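Side-chain contacts in phosphoacetylglucosamine mutase (Aspergillus lentulus, PDB 5O9X), which interconverts the 6-phosphate and 1-phosphate of N-acetylglucosamine and here holds glucose 1,6-bisphosphate: residues P457-R462 with D527-V532; F471-Y474 with K479-S482; A488-L493 with S502-S507; V513-E518 with N534-A539. The protein carries 1 engineered substitution. All blocks are in the same frame, centred on the assembly; numbering follows the deposited sequence.

Contact 1: P457-R462 with D527-V532; sequences PSRLVR and DLATRV
The methyl group of A529 meets R459 and V461 of strand 458-463, two residues whose side chains leave the same face of the strand with L460 pointing the other way between them. On the arginine it is the base of the chain that makes the contact: CG of R459 comes to 3.5 Å from CB of A529, with CB of R459 a little farther off. With CG swung opposite the backbone N (chi1 171°), the aliphatic root of the chain is laid against the helix. Bends at chi2 and chi3 then carry the guanidinium away from A529, and NE of R459 forms a salt bridge with D526, earlier in the same helix. The arginine thus serves two purposes, apolar at its root and ionic at its end.

V461 approaches A529 with a single branch. Its CG2 branch lies 4.0 Å from CB of A529, an ordinary van der Waals distance. With so small a residue on the helix, the backbones come close, the CA atoms of R459 and A529 being 6.4 Å apart. On the helix itself, a salt bridge joins NE of R531 to OD2 of D527 at 3.1 Å, one turn apart.

Strand 458-463 is an outer strand of the three-stranded antiparallel sheet and is bonded through its backbone to the central strand 513-518. Helix 522-539 packs on this sheet: A529 also touches A517, V461 also meets A533, and L528 and V532 turn to helix 486-495.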
loop_
_atom_site.group_PDB
_atom_site.type_symbol
_atom_site.label_atom_id
_atom_site.label_comp_id
_atom_site.label_asym_id
_atom_site.label_seq_id
_atom_site.Cartn_x
_atom_site.Cartn_y
_atom_site.Cartn_z
ATOM N N PRO A 457 16.037 -17.052 -7.383
ATOM C CA PRO A 457 15.690 -17.565 -6.048
ATOM C C PRO A 457 16.000 -16.486 -5.027
ATOM O O PRO A 457 17.067 -15.851 -5.109
ATOM C CB PRO A 457 16.632 -18.781 -5.891
ATOM C CG PRO A 457 16.613 -19.357 -7.350
ATOM C CD PRO A 457 16.752 -18.071 -8.198
ATOM N N SER A 458 15.054 -16.235 -4.121
ATOM C CA SER A 458 15.266 -15.187 -3.109
ATOM C C SER A 458 14.740 -15.608 -1.757
ATOM O O SER A 458 14.022 -16.642 -1.612
ATOM C CB SER A 458 14.576 -13.891 -3.563
ATOM O OG SER A 458 13.161 -14.043 -3.519
ATOM N N ARG A 459 15.039 -14.789 -0.755
ATOM C CA ARG A 459 14.706 -15.177 0.617
ATOM C C ARG A 459 14.614 -13.934 1.455
ATOM O O ARG A 459 15.463 -13.060 1.315
ATOM C CB ARG A 459 15.843 -16.130 1.157
ATOM C CG ARG A 459 15.761 -16.447 2.639
ATOM C CD ARG A 459 14.658 -17.377 3.029
ATOM N NE ARG A 459 14.654 -18.605 2.166
ATOM C CZ ARG A 459 14.023 -19.738 2.470
ATOM N NH1 ARG A 459 13.392 -19.833 3.637
ATOM N NH2 ARG A 459 14.009 -20.775 1.628
ATOM N N LEU A 460 13.580 -13.860 2.308
ATOM C CA LEU A 460 13.490 -12.806 3.356
ATOM C C LEU A 460 13.731 -13.421 4.709
ATOM O O LEU A 460 13.235 -14.542 4.974
ATOM C CB LEU A 460 12.080 -12.155 3.371
ATOM C CG LEU A 460 11.818 -11.164 2.191
ATOM C CD1 LEU A 460 10.324 -10.913 1.949
ATOM C CD2 LEU A 460 12.582 -9.809 2.316
ATOM N N VAL A 461 14.479 -12.739 5.584
ATOM C CA VAL A 461 14.626 -13.197 6.997
ATOM C C VAL A 461 14.344 -12.025 7.904
ATOM O O VAL A 461 14.962 -10.941 7.718
ATOM C CB VAL A 461 16.082 -13.648 7.297
ATOM C CG1 VAL A 461 16.210 -14.228 8.762
ATOM C CG2 VAL A 461 16.519 -14.687 6.304
ATOM N N ARG A 462 13.466 -12.238 8.897
ATOM C CA ARG A 462 13.092 -11.166 9.804
ATOM C C ARG A 462 13.988 -11.387 11.010
ATOM O O ARG A 462 13.942 -12.470 11.608
ATOM C CB ARG A 462 11.604 -11.301 10.206
ATOM C CG ARG A 462 10.967 -10.188 11.081
ATOM C CD ARG A 462 9.570 -10.696 11.522
ATOM N NE ARG A 462 8.825 -9.716 12.310
ATOM C CZ ARG A 462 9.099 -9.516 13.610
ATOM N NH1 ARG A 462 10.036 -10.257 14.202
ATOM N NH2 ARG A 462 8.438 -8.606 14.290
ATOM N N ASP A 527 21.824 -19.541 1.532
ATOM C CA ASP A 527 23.095 -19.409 2.276
ATOM C C ASP A 527 23.450 -17.945 2.506
ATOM O O ASP A 527 23.816 -17.530 3.609
ATOM C CB ASP A 527 24.201 -20.074 1.462
ATOM C CG ASP A 527 25.484 -20.302 2.270
ATOM O OD1 ASP A 527 25.323 -20.593 3.472
ATOM O OD2 ASP A 527 26.606 -20.190 1.672
ATOM N N LEU A 528 23.277 -17.138 1.461
ATOM C CA LEU A 528 23.592 -15.711 1.563
ATOM C C LEU A 528 22.669 -15.074 2.603
ATOM O O LEU A 528 23.131 -14.334 3.495
ATOM C CB LEU A 528 23.424 -15.051 0.173
ATOM C CG LEU A 528 23.642 -13.525 0.159
ATOM C CD1 LEU A 528 24.955 -12.996 0.775
ATOM C CD2 LEU A 528 23.545 -13.095 -1.362
ATOM N N ALA A 529 21.379 -15.394 2.547
ATOM C CA ALA A 529 20.416 -14.769 3.480
ATOM C C ALA A 529 20.769 -15.160 4.921
ATOM O O ALA A 529 20.731 -14.312 5.798
ATOM C CB ALA A 529 19.003 -15.274 3.190
ATOM N N THR A 530 21.125 -16.437 5.143
ATOM C CA THR A 530 21.376 -16.900 6.509
ATOM C C THR A 530 22.670 -16.255 7.017
ATOM O O THR A 530 22.760 -15.843 8.193
ATOM C CB THR A 530 21.521 -18.423 6.556
ATOM O OG1 THR A 530 20.288 -19.007 6.168
ATOM C CG2 THR A 530 21.841 -18.963 8.034
ATOM N N ARG A 531 23.717 -16.209 6.188
ATOM C CA ARG A 531 24.995 -15.606 6.641
ATOM C C ARG A 531 24.881 -14.106 6.940
ATOM O O ARG A 531 25.456 -13.558 7.965
ATOM C CB ARG A 531 26.141 -15.848 5.585
ATOM C CG ARG A 531 26.504 -17.318 5.513
ATOM C CD ARG A 531 27.512 -17.524 4.385
ATOM N NE ARG A 531 27.944 -18.933 4.192
ATOM C CZ ARG A 531 29.079 -19.452 4.712
ATOM N NH1 ARG A 531 29.871 -18.739 5.538
ATOM N NH2 ARG A 531 29.407 -20.694 4.430
ATOM N N VAL A 532 24.125 -13.418 6.079
ATOM C CA VAL A 532 23.824 -11.938 6.313
ATOM C C VAL A 532 22.986 -11.805 7.584
ATOM O O VAL A 532 23.286 -10.929 8.441
ATOM C CB VAL A 532 23.125 -11.270 5.072
ATOM C CG1 VAL A 532 22.687 -9.822 5.419
ATOM C CG2 VAL A 532 24.158 -11.232 3.902
#

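Contact 2: F471-Y474 with K479-S482; sequences FKAY and KLES
The ring of Y474 takes CB of K479 over one face, in a CH-pi contact 3.9 Å from the ring centroid and 29° off the normal. At its edge, in the ring plane, lie the backbone N of E481 and a water that bonds to OH of Y474 and donates to O of L480 at 2.6 Å. CG of Y474 sits between its backbone N and carbonyl carbon (chi1 66°), which folds the ring back across the neighbouring strand. The F471 ring has CD1 of L480 near its plane, while CD2 of L480 lies 4.1 Å from CB of A473.

K472 crosses E481: CE of K472 approaches OE2 of E481 at 3.4 Å, but NZ is 3.9 Å from that oxygen, a long salt bridge. In the backbone, O of K472 accepts a bond from N of E481 at 2.7 Å and a weak one from N of S482 at 3.4 Å. Y474 and K479 exchange a reciprocal backbone pair. OG of S482 is hydrogen-bonded to O of I470.

Two residues, E481 and S482, thus face one, K472, which is a classic beta bulge in the two-stranded antiparallel hairpin leading into helix 486-495.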
loop_
_atom_site.group_PDB
_atom_site.type_symbol
_atom_site.label_atom_id
_atom_site.label_comp_id
_atom_site.label_asym_id
_atom_site.label_seq_id
_atom_site.Cartn_x
_atom_site.Cartn_y
_atom_site.Cartn_z
ATOM N N PHE A 471 20.737 0.597 12.952
ATOM C CA PHE A 471 20.819 0.177 11.510
ATOM C C PHE A 471 20.316 1.333 10.654
ATOM O O PHE A 471 19.107 1.625 10.635
ATOM C CB PHE A 471 19.969 -1.068 11.273
ATOM C CG PHE A 471 20.521 -2.271 11.968
ATOM C CD1 PHE A 471 21.432 -3.117 11.297
ATOM C CD2 PHE A 471 20.277 -2.480 13.356
ATOM C CE1 PHE A 471 21.951 -4.257 11.936
ATOM C CE2 PHE A 471 20.815 -3.587 13.987
ATOM C CZ PHE A 471 21.655 -4.459 13.313
ATOM N N LYS A 472 21.239 2.045 10.010
ATOM C CA LYS A 472 20.875 3.299 9.272
ATOM C C LYS A 472 21.311 3.085 7.820
ATOM O O LYS A 472 22.481 2.727 7.544
ATOM C CB LYS A 472 21.513 4.564 9.875
ATOM C CG LYS A 472 21.178 4.761 11.378
ATOM C CD LYS A 472 21.702 6.069 12.025
ATOM C CE LYS A 472 23.199 6.258 11.856
ATOM N NZ LYS A 472 24.132 6.206 13.028
ATOM N N ALA A 473 20.359 3.201 6.929
ATOM C CA ALA A 473 20.621 2.847 5.551
ATOM C C ALA A 473 20.576 4.033 4.577
ATOM O O ALA A 473 19.913 5.022 4.838
ATOM C CB ALA A 473 19.632 1.739 5.112
ATOM N N TYR A 474 21.186 3.877 3.415
ATOM C CA TYR A 474 21.156 4.948 2.385
ATOM C C TYR A 474 21.205 4.306 0.976
ATOM O O TYR A 474 21.283 3.059 0.870
ATOM C CB TYR A 474 22.300 5.995 2.639
ATOM C CG TYR A 474 23.653 5.322 2.427
ATOM C CD1 TYR A 474 24.273 5.386 1.155
ATOM C CD2 TYR A 474 24.287 4.589 3.462
ATOM C CE1 TYR A 474 25.503 4.756 0.890
ATOM C CE2 TYR A 474 25.496 3.915 3.204
ATOM C CZ TYR A 474 26.071 4.004 1.933
ATOM O OH TYR A 474 27.274 3.373 1.722
ATOM N N LYS A 479 22.377 0.194 1.261
ATOM C CA LYS A 479 23.662 0.086 2.014
ATOM C C LYS A 479 23.429 0.573 3.428
ATOM O O LYS A 479 22.680 1.523 3.600
ATOM C CB LYS A 479 24.750 0.921 1.291
ATOM C CG LYS A 479 25.113 0.328 -0.103
ATOM C CD LYS A 479 25.934 1.408 -0.839
ATOM C CE LYS A 479 26.637 0.921 -2.106
ATOM N NZ LYS A 479 25.648 0.300 -3.042
ATOM N N LEU A 480 24.129 -0.037 4.397
ATOM C CA LEU A 480 24.134 0.411 5.805
ATOM C C LEU A 480 25.294 1.368 6.079
ATOM O O LEU A 480 26.484 1.056 5.784
ATOM C CB LEU A 480 24.217 -0.800 6.748
ATOM C CG LEU A 480 22.881 -1.528 6.787
ATOM C CD1 LEU A 480 23.119 -2.882 7.452
ATOM C CD2 LEU A 480 21.790 -0.729 7.514
ATOM N N GLU A 481 24.951 2.584 6.506
ATOM C CA GLU A 481 25.963 3.520 7.002
ATOM C C GLU A 481 26.428 3.003 8.390
ATOM O O GLU A 481 27.597 3.134 8.782
ATOM C CB GLU A 481 25.305 4.930 7.138
ATOM C CG GLU A 481 25.809 5.792 8.307
ATOM C CD GLU A 481 24.802 6.829 8.754
ATOM O OE1 GLU A 481 23.619 6.834 8.276
ATOM O OE2 GLU A 481 25.203 7.687 9.579
ATOM N N SER A 482 25.517 2.395 9.110
ATOM C CA SER A 482 25.737 1.976 10.501
ATOM C C SER A 482 24.924 0.683 10.716
ATOM O O SER A 482 23.870 0.556 10.108
ATOM C CB SER A 482 25.200 3.090 11.398
ATOM O OG SER A 482 25.292 2.672 12.779
HETATM O O HOH W 1 28.178 1.682 3.845
#

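Contact 3: A488-L493 with S502-S507; sequences AKIDSL and SFARAS. With G16 (1,6-di-O-phosphono-alpha-D-glucopyranose), chain B.
OG of S507 is gripped from several sides: it donates to O2P of the bound glucose 1,6-bisphosphate at 2.6 Å and takes the backbone N-H groups of T509 and E510. The hydroxyl stands anti to its backbone N (chi1 170°), reaching out to the 6-phosphate. R505 holds the other two terminal oxygens of that phosphate, with NH1 at 2.8 Å from O1P and NH2 at 2.9 Å from O3P. Both bonds are nearly straight, 168° at the hydrogen, and the phosphorus lies in the guanidinium plane at its edge. This end-on, two-toothed grip should restrict the rotation of the phosphate, together with the bond from S507. NE of R505 forms a salt bridge with E477, and NH1 is also bonded to OH of Y339, so the flat group is itself held in place by a second shell.

R505 lies near the end of strand 501-506, an outer strand of the antiparallel sheet in the C-terminal phosphoglucomutase/phosphomannomutase domain, and S507 just beyond it; the turn that follows, with S507 and T509, binds the ligand, consistent with the phosphate-binding loop of this family's C-terminal domain.

Nearer the start of the strand, helix 486-495 packs on it through I490 alone among the residues of 488-493. CG2 of I490 approaches the carbonyl O of S502 at 3.4 Å. The longer branch runs the other way along the strand and sets CD1 of I490 4.1 Å from CB of A504. Both of these strand residues are buried and also touch helix 522-539, S502 through V532 and A504 through V536, while OG of S502 is bonded to O of Y516.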
loop_
_atom_site.group_PDB
_atom_site.type_symbol
_atom_site.label_atom_id
_atom_site.label_comp_id
_atom_site.label_asym_id
_atom_site.label_seq_id
_atom_site.Cartn_x
_atom_site.Cartn_y
_atom_site.Cartn_z
ATOM N N ALA A 488 30.442 -3.631 4.844
ATOM C CA ALA A 488 31.654 -4.325 4.384
ATOM C C ALA A 488 31.448 -5.847 4.363
ATOM O O ALA A 488 31.783 -6.523 3.370
ATOM C CB ALA A 488 32.895 -3.947 5.271
ATOM N N LYS A 489 30.900 -6.383 5.450
ATOM C CA LYS A 489 30.642 -7.854 5.533
ATOM C C LYS A 489 29.631 -8.268 4.478
ATOM O O LYS A 489 29.802 -9.268 3.842
ATOM C CB LYS A 489 30.112 -8.204 6.933
ATOM C CG LYS A 489 31.142 -7.912 8.021
ATOM C CD LYS A 489 30.562 -8.388 9.376
ATOM C CE LYS A 489 31.583 -8.068 10.511
ATOM N NZ LYS A 489 31.091 -8.794 11.763
ATOM N N ILE A 490 28.541 -7.490 4.346
ATOM C CA ILE A 490 27.476 -7.818 3.392
ATOM C C ILE A 490 28.028 -7.766 1.981
ATOM O O ILE A 490 27.721 -8.654 1.215
ATOM C CB ILE A 490 26.231 -6.886 3.550
ATOM C CG1 ILE A 490 25.612 -7.035 4.975
ATOM C CG2 ILE A 490 25.173 -7.185 2.455
ATOM C CD1 ILE A 490 24.432 -6.085 5.302
ATOM N N ASP A 491 28.810 -6.729 1.631
ATOM C CA ASP A 491 29.425 -6.665 0.283
ATOM C C ASP A 491 30.306 -7.884 0.018
ATOM O O ASP A 491 30.278 -8.467 -1.105
ATOM C CB ASP A 491 30.327 -5.402 0.104
ATOM C CG ASP A 491 29.501 -4.098 0.050
ATOM O OD1 ASP A 491 28.266 -4.154 -0.117
ATOM O OD2 ASP A 491 30.058 -3.017 0.222
ATOM N N SER A 492 31.116 -8.231 1.031
ATOM C CA SER A 492 32.013 -9.393 0.875
ATOM C C SER A 492 31.168 -10.716 0.673
ATOM O O SER A 492 31.428 -11.500 -0.264
ATOM C CB SER A 492 33.000 -9.484 2.067
ATOM O OG SER A 492 33.715 -10.696 1.896
ATOM N N LEU A 493 30.130 -10.927 1.484
ATOM C CA LEU A 493 29.297 -12.140 1.382
ATOM C C LEU A 493 28.601 -12.201 0.005
ATOM O O LEU A 493 28.613 -13.260 -0.665
ATOM C CB LEU A 493 28.218 -12.154 2.494
ATOM C CG LEU A 493 28.787 -12.502 3.898
ATOM C CD1 LEU A 493 27.700 -12.345 4.896
ATOM C CD2 LEU A 493 29.182 -13.985 3.897
ATOM N N SER A 502 22.297 -8.868 -1.566
ATOM C CA SER A 502 21.635 -8.880 -0.251
ATOM C C SER A 502 21.706 -7.535 0.384
ATOM O O SER A 502 22.681 -6.802 0.194
ATOM C CB SER A 502 22.206 -10.018 0.669
ATOM O OG SER A 502 21.489 -10.049 1.905
ATOM N N PHE A 503 20.637 -7.138 1.113
ATOM C CA PHE A 503 20.706 -5.902 1.891
ATOM C C PHE A 503 19.879 -6.075 3.182
ATOM O O PHE A 503 18.966 -6.860 3.209
ATOM C CB PHE A 503 20.251 -4.661 1.150
ATOM C CG PHE A 503 18.774 -4.660 0.830
ATOM C CD1 PHE A 503 18.250 -5.495 -0.245
ATOM C CD2 PHE A 503 17.910 -3.788 1.494
ATOM C CE1 PHE A 503 16.860 -5.489 -0.538
ATOM C CE2 PHE A 503 16.512 -3.799 1.184
ATOM C CZ PHE A 503 15.998 -4.681 0.214
ATOM N N ALA A 504 20.244 -5.321 4.217
ATOM C CA ALA A 504 19.544 -5.338 5.511
ATOM C C ALA A 504 19.084 -3.913 5.871
ATOM O O ALA A 504 19.834 -2.932 5.681
ATOM C CB ALA A 504 20.507 -5.867 6.623
ATOM N N ARG A 505 17.890 -3.765 6.492
ATOM C CA ARG A 505 17.457 -2.416 6.885
ATOM C C ARG A 505 16.412 -2.632 7.975
ATOM O O ARG A 505 15.722 -3.690 8.019
ATOM C CB ARG A 505 16.802 -1.599 5.771
ATOM C CG ARG A 505 15.712 -2.379 4.986
ATOM C CD ARG A 505 14.955 -1.482 3.967
ATOM N NE ARG A 505 13.973 -0.602 4.627
ATOM C CZ ARG A 505 12.756 -0.995 5.074
ATOM N NH1 ARG A 505 12.345 -2.276 5.027
ATOM N NH2 ARG A 505 11.947 -0.096 5.610
ATOM N N ALA A 506 16.319 -1.635 8.838
ATOM C CA ALA A 506 15.315 -1.617 9.942
ATOM C C ALA A 506 13.934 -1.490 9.294
ATOM O O ALA A 506 13.712 -0.711 8.317
ATOM C CB ALA A 506 15.556 -0.381 10.847
ATOM N N SER A 507 13.002 -2.308 9.801
ATOM C CA SER A 507 11.598 -2.123 9.476
ATOM C C SER A 507 11.095 -0.855 10.167
ATOM O O SER A 507 11.513 -0.569 11.319
ATOM C CB SER A 507 10.801 -3.372 10.000
ATOM O OG SER A 507 9.393 -3.113 9.907
HETATM C C1 G16 B . 3.636 -0.767 4.881
HETATM C C2 G16 B . 3.938 0.269 3.802
HETATM C C3 G16 B . 4.693 -0.404 2.611
HETATM C C4 G16 B . 5.962 -1.135 3.014
HETATM C C5 G16 B . 5.594 -2.155 4.083
HETATM C C6 G16 B . 6.772 -2.770 4.803
HETATM O O1 G16 B . 2.765 -1.762 4.335
HETATM O O2 G16 B . 2.758 0.986 3.324
HETATM O O3 G16 B . 4.885 0.568 1.662
HETATM O O4 G16 B . 6.634 -1.888 1.912
HETATM O O5 G16 B . 4.924 -1.534 5.206
HETATM O O6 G16 B . 7.522 -1.647 5.454
HETATM P P G16 B . 8.788 -2.007 6.401
HETATM O O1P G16 B . 9.737 -2.946 5.620
HETATM O O2P G16 B . 8.252 -2.768 7.637
HETATM O O3P G16 B . 9.415 -0.683 6.887
HETATM P "P'" G16 B . 1.281 -2.080 4.953
HETATM O O1X G16 B . 0.680 -0.740 5.453
HETATM O O2X G16 B . 1.498 -2.965 6.222
HETATM O O3X G16 B . 0.525 -2.889 3.955
#

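Contact 4: V513-E518 with N534-A539; sequences VRVYAE and NAVRDA. With G16 (1,6-di-O-phosphono-alpha-D-glucopyranose), chain B.
V536 turns toward strand 513-518 and makes the whole contact with it, two residues after N534, whose OD1 accepts a bond within the helix from NH1 of R537 at 2.7 Å, lying in the guanidinium plane. The two methyls of V536 take separate partners. CG1 of V536, anti to the backbone N, meets CG1 of V513 tip to tip at 3.6 Å. CG2 of V536, beside the backbone N, passes CG2 of V515 at 3.9 Å, those two side chains sliding by in opposite directions. One valine thus bridges two others two positions apart on the same face of the strand. After it, R537 reaches V463 of the neighbouring strand.

The strand's other face carries R514. Set between the two valines in sequence, it points away from the helix and extends to the 6-phosphate of the bound glucose 1,6-bisphosphate. There NE of R514 bonds to O1P at 2.8 Å and NH2 to O2P at 2.9 Å, with the phosphorus in the guanidinium plane, and NH2 also pairs with E510.

The chemistry divides cleanly across the strand: buried methyl groups join it to helix 522-539 on one side, and a charged side chain on the other probably helps to balance the phosphate's negative charge.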
loop_
_atom_site.group_PDB
_atom_site.type_symbol
_atom_site.label_atom_id
_atom_site.label_comp_id
_atom_site.label_asym_id
_atom_site.label_seq_id
_atom_site.Cartn_x
_atom_site.Cartn_y
_atom_site.Cartn_z
ATOM N N VAL A 513 14.827 -6.084 12.025
ATOM C CA VAL A 513 15.603 -5.759 10.857
ATOM C C VAL A 513 15.232 -6.802 9.781
ATOM O O VAL A 513 15.296 -8.032 10.046
ATOM C CB VAL A 513 17.128 -5.778 11.166
ATOM C CG1 VAL A 513 17.991 -5.587 9.904
ATOM C CG2 VAL A 513 17.384 -4.539 12.042
ATOM N N ARG A 514 15.069 -6.310 8.530
ATOM C CA ARG A 514 14.778 -7.241 7.425
ATOM C C ARG A 514 16.025 -7.540 6.636
ATOM O O ARG A 514 16.753 -6.621 6.297
ATOM C CB ARG A 514 13.750 -6.605 6.462
ATOM C CG ARG A 514 12.428 -6.245 7.132
ATOM C CD ARG A 514 11.306 -6.026 6.091
ATOM N NE ARG A 514 10.056 -5.502 6.733
ATOM C CZ ARG A 514 9.224 -6.245 7.491
ATOM N NH1 ARG A 514 9.536 -7.541 7.779
ATOM N NH2 ARG A 514 8.093 -5.654 7.991
ATOM N N VAL A 515 16.196 -8.815 6.273
ATOM C CA VAL A 515 17.279 -9.205 5.371
ATOM C C VAL A 515 16.622 -9.755 4.119
ATOM O O VAL A 515 15.776 -10.663 4.205
ATOM C CB VAL A 515 18.176 -10.284 6.028
ATOM C CG1 VAL A 515 19.168 -10.900 5.012
ATOM C CG2 VAL A 515 18.930 -9.632 7.240
ATOM N N TYR A 516 17.143 -9.304 2.990
ATOM C CA TYR A 516 16.724 -9.868 1.712
ATOM C C TYR A 516 17.978 -10.414 1.036
ATOM O O TYR A 516 19.054 -9.790 1.094
ATOM C CB TYR A 516 16.135 -8.692 0.886
ATOM C CG TYR A 516 15.853 -9.130 -0.568
ATOM C CD1 TYR A 516 14.684 -9.840 -0.853
ATOM C CD2 TYR A 516 16.824 -8.937 -1.609
ATOM C CE1 TYR A 516 14.398 -10.292 -2.199
ATOM C CE2 TYR A 516 16.547 -9.400 -2.952
ATOM C CZ TYR A 516 15.341 -10.081 -3.211
ATOM O OH TYR A 516 15.048 -10.587 -4.509
ATOM N N ALA A 517 17.856 -11.572 0.355
ATOM C CA ALA A 517 18.950 -12.048 -0.458
ATOM C C ALA A 517 18.341 -12.676 -1.714
ATOM O O ALA A 517 17.317 -13.311 -1.622
ATOM C CB ALA A 517 19.845 -13.043 0.296
ATOM N N GLU A 518 19.016 -12.515 -2.828
ATOM C CA GLU A 518 18.739 -13.266 -4.035
ATOM C C GLU A 518 20.094 -13.828 -4.579
ATOM O O GLU A 518 21.171 -13.268 -4.316
ATOM C CB GLU A 518 17.997 -12.418 -5.065
ATOM C CG GLU A 518 18.809 -11.197 -5.535
ATOM C CD GLU A 518 18.046 -10.288 -6.500
ATOM O OE1 GLU A 518 16.769 -10.276 -6.414
ATOM O OE2 GLU A 518 18.726 -9.533 -7.272
ATOM N N ASN A 534 22.863 -13.705 10.200
ATOM C CA ASN A 534 23.701 -13.962 11.411
ATOM C C ASN A 534 24.627 -12.768 11.688
ATOM O O ASN A 534 24.785 -12.368 12.808
ATOM C CB ASN A 534 24.519 -15.206 11.201
ATOM C CG ASN A 534 23.670 -16.462 11.390
ATOM O OD1 ASN A 534 22.552 -16.414 11.951
ATOM N ND2 ASN A 534 24.197 -17.577 10.945
ATOM N N ALA A 535 25.177 -12.166 10.651
ATOM C CA ALA A 535 26.006 -10.902 10.817
ATOM C C ALA A 535 25.200 -9.742 11.402
ATOM O O ALA A 535 25.673 -8.987 12.311
ATOM C CB ALA A 535 26.648 -10.533 9.467
ATOM N N VAL A 536 23.925 -9.603 10.972
ATOM C CA VAL A 536 23.027 -8.559 11.529
ATOM C C VAL A 536 22.687 -8.851 12.999
ATOM O O VAL A 536 22.704 -7.970 13.829
ATOM C CB VAL A 536 21.673 -8.542 10.687
ATOM C CG1 VAL A 536 20.558 -7.724 11.325
ATOM C CG2 VAL A 536 21.948 -8.072 9.240
ATOM N N ARG A 537 22.333 -10.101 13.274
ATOM C CA ARG A 537 21.857 -10.496 14.625
ATOM C C ARG A 537 22.979 -10.235 15.603
ATOM O O ARG A 537 22.756 -9.534 16.573
ATOM C CB ARG A 537 21.389 -11.960 14.664
ATOM C CG ARG A 537 20.353 -12.184 15.817
ATOM C CD ARG A 537 19.746 -13.636 15.750
ATOM N NE ARG A 537 18.997 -14.002 14.500
ATOM C CZ ARG A 537 19.471 -14.638 13.419
ATOM N NH1 ARG A 537 20.732 -14.959 13.369
ATOM N NH2 ARG A 537 18.679 -14.959 12.363
ATOM N N ASP A 538 24.172 -10.677 15.264
ATOM C CA ASP A 538 25.383 -10.428 15.997
ATOM C C ASP A 538 25.611 -8.915 16.259
ATOM O O ASP A 538 25.706 -8.480 17.439
ATOM C CB ASP A 538 26.541 -11.092 15.247
ATOM C CG ASP A 538 27.857 -11.001 15.959
ATOM O OD1 ASP A 538 28.050 -10.038 16.739
ATOM O OD2 ASP A 538 28.720 -11.898 15.702
ATOM N N ALA A 539 25.610 -8.102 15.212
ATOM C CA ALA A 539 25.717 -6.643 15.396
ATOM C C ALA A 539 24.586 -6.012 16.262
ATOM O O ALA A 539 24.837 -5.006 16.940
ATOM C CB ALA A 539 25.790 -5.958 14.013
HETATM C C1 G16 B . 3.636 -0.767 4.881
HETATM C C2 G16 B . 3.938 0.269 3.802
HETATM C C3 G16 B . 4.693 -0.404 2.611
HETATM C C4 G16 B . 5.962 -1.135 3.014
HETATM C C5 G16 B . 5.594 -2.155 4.083
HETATM C C6 G16 B . 6.772 -2.770 4.803
HETATM O O1 G16 B . 2.765 -1.762 4.335
HETATM O O2 G16 B . 2.758 0.986 3.324
HETATM O O3 G16 B . 4.885 0.568 1.662
HETATM O O4 G16 B . 6.634 -1.888 1.912
HETATM O O5 G16 B . 4.924 -1.534 5.206
HETATM O O6 G16 B . 7.522 -1.647 5.454
HETATM P P G16 B . 8.788 -2.007 6.401
HETATM O O1P G16 B . 9.737 -2.946 5.620
HETATM O O2P G16 B . 8.252 -2.768 7.637
HETATM O O3P G16 B . 9.415 -0.683 6.887
HETATM P "P'" G16 B . 1.281 -2.080 4.953
HETATM O O1X G16 B . 0.680 -0.740 5.453
HETATM O O2X G16 B . 1.498 -2.965 6.222
HETATM O O3X G16 B . 0.525 -2.889 3.955
#

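How the contacts relate
Contacts 1, 3 and 4 centre on one three-stranded antiparallel sheet, in the order 458-463, 513-518, 501-506, with centres 7 to 10 Å apart. Contacts 1 and 4 share helix 522-539, and their segments alternate along the chain. Contact 3 brings in helix 486-495, which meets the longer helix through L493, L528 and V532. Contact 2, the hairpin, comes earlier in sequence than contact 3 and lies 18 Å from contact 1 between centres; F471 and L480 link it to contacts 4 and 3. Contacts 3 and 4 both touch the ligand, so the C-terminal domain presents its phosphate-binding arginines from neighbouring strands backed by helices.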